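Local coordinates for protein cytochrome c, putative (Shewanella oneidensis, PDB 1SP3) that carries eight c-type hemes in a single chain and probably acts as a respiratory oxidoreductase that reduces tetrathionate, at residues M248-S253 and G276-E281; A289-T294 and Y327-H332. All blocks are in the same frame, centred on the assembly; numbering follows the deposited sequence.

Interaction 1: residues M248-S253 and G276-E281; sequences MQWDWS and GNFVWE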
loop_
_atom_site.group_PDB
_atom_site.type_symbol
_atom_site.label_atom_id
_atom_site.label_comp_id
_atom_site.label_asym_id
_atom_site.label_seq_id
_atom_site.Cartn_x
_atom_site.Cartn_y
_atom_site.Cartn_z
ATOM N N MET A 248 3.626 -12.907 -3.890
ATOM C CA MET A 248 3.939 -12.486 -5.235
ATOM C C MET A 248 2.796 -12.812 -6.213
ATOM O O MET A 248 2.619 -12.105 -7.211
ATOM C CB MET A 248 5.272 -13.101 -5.711
ATOM C CG MET A 248 6.499 -12.624 -4.809
ATOM S SD MET A 248 6.882 -10.794 -4.884
ATOM C CE MET A 248 7.337 -10.473 -6.677
ATOM N N GLN A 249 2.006 -13.825 -5.925
ATOM C CA GLN A 249 0.843 -14.180 -6.811
ATOM C C GLN A 249 -0.323 -14.601 -5.976
ATOM O O GLN A 249 -0.130 -15.229 -4.969
ATOM C CB GLN A 249 1.149 -15.345 -7.728
ATOM C CG GLN A 249 2.539 -15.218 -8.393
ATOM C CD GLN A 249 2.838 -16.322 -9.365
ATOM O OE1 GLN A 249 4.015 -16.713 -9.509
ATOM N NE2 GLN A 249 1.791 -16.866 -10.006
ATOM N N TRP A 250 -1.520 -14.234 -6.420
ATOM C CA TRP A 250 -2.790 -14.626 -5.801
ATOM C C TRP A 250 -3.765 -14.972 -6.967
ATOM O O TRP A 250 -4.363 -14.077 -7.610
ATOM C CB TRP A 250 -3.374 -13.472 -4.976
ATOM C CG TRP A 250 -4.527 -13.836 -4.097
ATOM C CD1 TRP A 250 -5.506 -14.830 -4.308
ATOM C CD2 TRP A 250 -4.888 -13.174 -2.869
ATOM N NE1 TRP A 250 -6.417 -14.776 -3.279
ATOM C CE2 TRP A 250 -6.056 -13.781 -2.388
ATOM C CE3 TRP A 250 -4.339 -12.109 -2.150
ATOM C CZ2 TRP A 250 -6.663 -13.392 -1.211
ATOM C CZ3 TRP A 250 -4.925 -11.729 -0.967
ATOM C CH2 TRP A 250 -6.087 -12.355 -0.513
ATOM N N ASP A 251 -3.958 -16.287 -7.149
ATOM C CA ASP A 251 -4.911 -16.848 -8.069
ATOM C C ASP A 251 -6.196 -17.235 -7.331
ATOM O O ASP A 251 -6.273 -18.314 -6.636
ATOM C CB ASP A 251 -4.272 -18.098 -8.702
ATOM C CG ASP A 251 -5.119 -18.692 -9.823
ATOM O OD1 ASP A 251 -6.290 -18.256 -10.023
ATOM O OD2 ASP A 251 -4.635 -19.575 -10.579
ATOM N N TRP A 252 -7.193 -16.376 -7.471
ATOM C CA TRP A 252 -8.527 -16.570 -6.870
ATOM C C TRP A 252 -9.339 -17.677 -7.605
ATOM O O TRP A 252 -10.277 -18.190 -7.079
ATOM C CB TRP A 252 -9.345 -15.281 -6.971
ATOM C CG TRP A 252 -9.118 -14.218 -5.916
ATOM C CD1 TRP A 252 -8.366 -13.076 -6.048
ATOM C CD2 TRP A 252 -9.668 -14.180 -4.585
ATOM N NE1 TRP A 252 -8.422 -12.344 -4.889
ATOM C CE2 TRP A 252 -9.210 -13.002 -3.974
ATOM C CE3 TRP A 252 -10.537 -15.022 -3.857
ATOM C CZ2 TRP A 252 -9.596 -12.618 -2.648
ATOM C CZ3 TRP A 252 -10.851 -14.683 -2.548
ATOM C CH2 TRP A 252 -10.415 -13.475 -1.965
ATOM N N SER A 253 -8.967 -18.028 -8.828
ATOM C CA SER A 253 -9.767 -18.939 -9.653
ATOM C C SER A 253 -9.891 -20.318 -9.079
ATOM O O SER A 253 -10.915 -20.980 -9.238
ATOM C CB SER A 253 -9.216 -19.010 -11.100
ATOM O OG SER A 253 -7.942 -19.648 -11.089
ATOM N N GLY A 276 -7.637 -19.230 -2.766
ATOM C CA GLY A 276 -7.049 -19.665 -4.049
ATOM C C GLY A 276 -5.575 -20.013 -3.859
ATOM O O GLY A 276 -5.207 -20.410 -2.796
ATOM N N ASN A 277 -4.738 -19.915 -4.893
ATOM C CA ASN A 277 -3.321 -20.255 -4.773
ATOM C C ASN A 277 -2.460 -19.050 -4.609
ATOM O O ASN A 277 -2.763 -18.009 -5.230
ATOM C CB ASN A 277 -2.815 -20.984 -6.011
ATOM C CG ASN A 277 -3.166 -22.469 -5.964
ATOM O OD1 ASN A 277 -2.437 -23.246 -5.409
ATOM N ND2 ASN A 277 -4.364 -22.820 -6.417
ATOM N N PHE A 278 -1.388 -19.200 -3.809
ATOM C CA PHE A 278 -0.366 -18.182 -3.577
ATOM C C PHE A 278 1.062 -18.631 -3.960
ATOM O O PHE A 278 1.391 -19.844 -3.992
ATOM C CB PHE A 278 -0.312 -17.862 -2.092
ATOM C CG PHE A 278 -1.628 -17.500 -1.469
ATOM C CD1 PHE A 278 -2.006 -18.092 -0.261
ATOM C CD2 PHE A 278 -2.458 -16.569 -2.035
ATOM C CE1 PHE A 278 -3.224 -17.744 0.325
ATOM C CE2 PHE A 278 -3.653 -16.220 -1.471
ATOM C CZ PHE A 278 -4.043 -16.789 -0.282
ATOM N N VAL A 279 1.897 -17.655 -4.320
ATOM C CA VAL A 279 3.346 -17.854 -4.409
ATOM C C VAL A 279 3.951 -16.747 -3.507
ATOM O O VAL A 279 3.526 -15.599 -3.548
ATOM C CB VAL A 279 3.845 -17.763 -5.879
ATOM C CG1 VAL A 279 5.375 -18.000 -5.970
ATOM C CG2 VAL A 279 3.080 -18.800 -6.815
ATOM N N TRP A 280 4.858 -17.145 -2.637
ATOM C CA TRP A 280 5.524 -16.290 -1.762
ATOM C C TRP A 280 6.942 -16.260 -2.144
ATOM O O TRP A 280 7.442 -17.240 -2.718
ATOM C CB TRP A 280 5.439 -16.873 -0.372
ATOM C CG TRP A 280 4.020 -16.918 0.148
ATOM C CD1 TRP A 280 3.091 -17.909 -0.065
ATOM C CD2 TRP A 280 3.388 -15.933 0.981
ATOM N NE1 TRP A 280 1.913 -17.564 0.564
ATOM C CE2 TRP A 280 2.084 -16.382 1.251
ATOM C CE3 TRP A 280 3.803 -14.715 1.543
ATOM C CZ2 TRP A 280 1.178 -15.649 2.069
ATOM C CZ3 TRP A 280 2.885 -13.962 2.336
ATOM C CH2 TRP A 280 1.604 -14.431 2.590
ATOM N N GLU A 281 7.612 -15.138 -1.825
ATOM C CA GLU A 281 9.070 -14.995 -2.092
ATOM C C GLU A 281 9.689 -14.134 -1.016
ATOM O O GLU A 281 9.044 -13.201 -0.474
ATOM C CB GLU A 281 9.344 -14.397 -3.449
ATOM C CG GLU A 281 10.725 -14.766 -3.994
ATOM C CD GLU A 281 11.133 -14.041 -5.285
ATOM O OE1 GLU A 281 10.241 -13.731 -6.125
ATOM O OE2 GLU A 281 12.380 -13.797 -5.457
#
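The carbonyl oxygen V279 O is gripped by two successive amides: M248 N reaches it at 2.7 Å in an almost straight bond, and Q249 N gives it a weak second one. Two residues facing one make a classic beta bulge in the antiparallel pair 248-251 with 276-281. Beyond it the regular pattern resumes, with V279 N bonded to Q249 O and, at D251 and N277, a pair of bonds of 2.8 Å each, D251 N to N277 O and N277 N to D251 O.

Between these lies the non-hydrogen-bonded pair W250 and F278, both buried. F278 CE2 touches the indole face at W250 CE2 (3.5 Å), an edge-to-face stack with planes at 88°. W250, its CG anti to the backbone N (chi1 -169°), presents a broad face that the phenyl edge fits, while W252 NE1, itself hydrogen-bonded to F63 O, lies over the opposite face. On the other side of the sheet the aliphatic part of Q249 covers V279, with Q249 OE1 3.5 Å from V279 CG2, and its amide suits this more exposed surface. G276 CA comes to 3.0 Å from D251 O, where a side chain would collide with the facing strand. The indole nitrogen of W250 bonds to K275 O. Strand 246-251 has 276-281 on one edge and, through backbone bonds of W250 to T333 and K335, the parallel strand 325-339 on the other; W252 rests on F389 of strand 387-397.

Interaction 2: residues A289-T294 and Y327-H332; sequences AWYNGT and YPFKVH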
loop_
_atom_site.group_PDB
_atom_site.type_symbol
_atom_site.label_atom_id
_atom_site.label_comp_id
_atom_site.label_asym_id
_atom_site.label_seq_id
_atom_site.Cartn_x
_atom_site.Cartn_y
_atom_site.Cartn_z
ATOM N N ALA A 289 11.152 0.245 -13.755
ATOM C CA ALA A 289 10.359 0.822 -14.822
ATOM C C ALA A 289 10.552 2.317 -14.871
ATOM O O ALA A 289 10.786 2.925 -13.824
ATOM C CB ALA A 289 8.861 0.395 -14.744
ATOM N N TRP A 290 10.513 2.896 -16.080
ATOM C CA TRP A 290 10.351 4.327 -16.211
ATOM C C TRP A 290 9.199 4.855 -15.383
ATOM O O TRP A 290 8.074 4.300 -15.395
ATOM C CB TRP A 290 10.184 4.775 -17.683
ATOM C CG TRP A 290 11.415 4.521 -18.495
ATOM C CD1 TRP A 290 11.610 3.532 -19.432
ATOM C CD2 TRP A 290 12.660 5.204 -18.356
ATOM N NE1 TRP A 290 12.901 3.579 -19.903
ATOM C CE2 TRP A 290 13.580 4.575 -19.238
ATOM C CE3 TRP A 290 13.108 6.276 -17.543
ATOM C CZ2 TRP A 290 14.875 5.017 -19.387
ATOM C CZ3 TRP A 290 14.363 6.722 -17.699
ATOM C CH2 TRP A 290 15.252 6.091 -18.595
ATOM N N TYR A 291 9.470 5.933 -14.648
ATOM C CA TYR A 291 8.410 6.546 -13.880
ATOM C C TYR A 291 8.604 8.026 -13.877
ATOM O O TYR A 291 9.646 8.513 -13.424
ATOM C CB TYR A 291 8.411 6.001 -12.431
ATOM C CG TYR A 291 7.339 6.569 -11.465
ATOM C CD1 TYR A 291 5.960 6.481 -11.756
ATOM C CD2 TYR A 291 7.716 7.194 -10.268
ATOM C CE1 TYR A 291 5.006 6.991 -10.867
ATOM C CE2 TYR A 291 6.741 7.716 -9.356
ATOM C CZ TYR A 291 5.390 7.564 -9.679
ATOM O OH TYR A 291 4.457 8.119 -8.827
ATOM N N ASN A 292 7.548 8.746 -14.267
ATOM C CA ASN A 292 7.569 10.236 -14.272
ATOM C C ASN A 292 6.641 10.896 -13.267
ATOM O O ASN A 292 6.357 12.095 -13.374
ATOM C CB ASN A 292 7.168 10.767 -15.669
ATOM C CG ASN A 292 5.682 10.432 -16.028
ATOM O OD1 ASN A 292 4.877 10.055 -15.149
ATOM N ND2 ASN A 292 5.348 10.516 -17.295
ATOM N N GLY A 293 6.181 10.161 -12.262
ATOM C CA GLY A 293 5.290 10.805 -11.306
ATOM C C GLY A 293 3.806 10.480 -11.595
ATOM O O GLY A 293 2.944 10.682 -10.759
ATOM N N THR A 294 3.488 9.968 -12.778
ATOM C CA THR A 294 2.105 9.589 -12.998
ATOM C C THR A 294 1.987 8.082 -13.187
ATOM O O THR A 294 2.962 7.388 -13.563
ATOM C CB THR A 294 1.437 10.371 -14.215
ATOM O OG1 THR A 294 2.261 10.180 -15.340
ATOM C CG2 THR A 294 1.594 11.854 -14.066
ATOM N N TYR A 327 12.864 3.536 -11.789
ATOM C CA TYR A 327 12.566 3.334 -10.357
ATOM C C TYR A 327 12.277 1.851 -10.145
ATOM O O TYR A 327 11.878 1.153 -11.109
ATOM C CB TYR A 327 11.270 4.060 -9.991
ATOM C CG TYR A 327 11.450 5.552 -9.588
ATOM C CD1 TYR A 327 11.558 6.564 -10.598
ATOM C CD2 TYR A 327 11.459 5.947 -8.220
ATOM C CE1 TYR A 327 11.697 7.886 -10.279
ATOM C CE2 TYR A 327 11.614 7.362 -7.836
ATOM C CZ TYR A 327 11.701 8.304 -8.897
ATOM O OH TYR A 327 11.928 9.618 -8.660
ATOM N N PRO A 328 12.342 1.399 -8.881
ATOM C CA PRO A 328 12.080 0.014 -8.518
ATOM C C PRO A 328 10.676 -0.175 -7.980
ATOM O O PRO A 328 10.120 0.666 -7.252
ATOM C CB PRO A 328 13.042 -0.214 -7.338
ATOM C CG PRO A 328 13.059 1.103 -6.648
ATOM C CD PRO A 328 12.761 2.186 -7.683
ATOM N N PHE A 329 10.144 -1.346 -8.273
ATOM C CA PHE A 329 8.769 -1.610 -8.003
ATOM C C PHE A 329 8.563 -3.053 -7.540
ATOM O O PHE A 329 9.235 -3.990 -8.016
ATOM C CB PHE A 329 7.947 -1.432 -9.294
ATOM C CG PHE A 329 7.776 -0.016 -9.700
ATOM C CD1 PHE A 329 8.722 0.604 -10.551
ATOM C CD2 PHE A 329 6.694 0.724 -9.214
ATOM C CE1 PHE A 329 8.551 1.875 -10.949
ATOM C CE2 PHE A 329 6.530 2.054 -9.582
ATOM C CZ PHE A 329 7.491 2.623 -10.453
ATOM N N LYS A 330 7.597 -3.216 -6.670
ATOM C CA LYS A 330 7.088 -4.521 -6.387
ATOM C C LYS A 330 5.855 -4.788 -7.266
ATOM O O LYS A 330 4.958 -3.899 -7.457
ATOM C CB LYS A 330 6.739 -4.705 -4.907
ATOM C CG LYS A 330 5.876 -5.984 -4.739
ATOM C CD LYS A 330 5.639 -6.373 -3.329
ATOM C CE LYS A 330 4.975 -7.826 -3.338
ATOM N NZ LYS A 330 3.795 -7.829 -2.471
ATOM N N VAL A 331 5.828 -5.979 -7.851
ATOM C CA VAL A 331 4.778 -6.290 -8.821
ATOM C C VAL A 331 4.058 -7.560 -8.358
ATOM O O VAL A 331 4.695 -8.578 -8.109
ATOM C CB VAL A 331 5.368 -6.550 -10.214
ATOM C CG1 VAL A 331 4.263 -7.033 -11.216
ATOM C CG2 VAL A 331 6.161 -5.264 -10.739
ATOM N N HIS A 332 2.779 -7.484 -8.140
ATOM C CA HIS A 332 2.034 -8.649 -7.656
ATOM C C HIS A 332 1.116 -9.131 -8.831
ATOM O O HIS A 332 0.547 -8.272 -9.500
ATOM C CB HIS A 332 1.198 -8.230 -6.473
ATOM C CG HIS A 332 0.350 -9.338 -5.930
ATOM N ND1 HIS A 332 -1.023 -9.308 -5.965
ATOM C CD2 HIS A 332 0.685 -10.489 -5.289
ATOM C CE1 HIS A 332 -1.506 -10.380 -5.354
ATOM N NE2 HIS A 332 -0.487 -11.123 -4.953
#
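Y291 CB meets Y327 CD1 at 3.7 Å, and F329 CZ lies 4.0 Å from Y291 CB, placing the tyrosine between two aromatic neighbours. Both ring pairs are edge-to-face: Y291 turns its CD2 edge onto the face of Y327, with planes at 86°, and its own face receives the edge of F329. The trans first torsion of Y291 (chi1 179°) swings its ring in among these partners. A small side chain suits A289, because F329 CE1 comes up against its CB at 4.1 Å.

Replacing Y327 with an alanine would probably deprive the Y291 edge of the ring face it packs against and open a gap in the buried cluster.

The backbones are held by the hydrogen-bonded antiparallel pair A289 and Y327, through A289 N to Y327 O (2.9 Å) and Y327 N to A289 O (3.0 Å). Further along, N292 OD1 accepts from T294 N in an Asx turn and also from T294 OG1; the turn brings G293 N over the centre of the Y291 ring, 3.5 Å above its plane. The Y291 hydroxyl bonds to G198 N, beside the heme-binding M197, and the Y291 side chain is about 7 Å from a bound heme c. The whole is a buried aromatic cluster beside the single antiparallel beta bridge A289-Y327, where strands 287-291 and 325-339 diverge, their local axes at 113°.

How the interactions relate
Interactions 1 and 2 come in series along the chain: 248-253 pairs with 276-281 before 289-294 meets 327-332, and strand 287-291 is the next strand after 276-281. Their centres lie 22 Å apart, yet both belong to one mixed sheet, because strands 246-251 and 325-339 are parallel neighbours in it. There the two contacts touch directly, H332 CD2 packing 3.2 Å from M248 O. All four segments lie in the part of the chain related to bacterial cytochromes c. The long strand 325-339 therefore connects the two contacts, and the sheet brings aromatic residues near hemes at both: the side chain of W250 is about 8 Å, and that of Y291 about 7 Å, from a bound heme c.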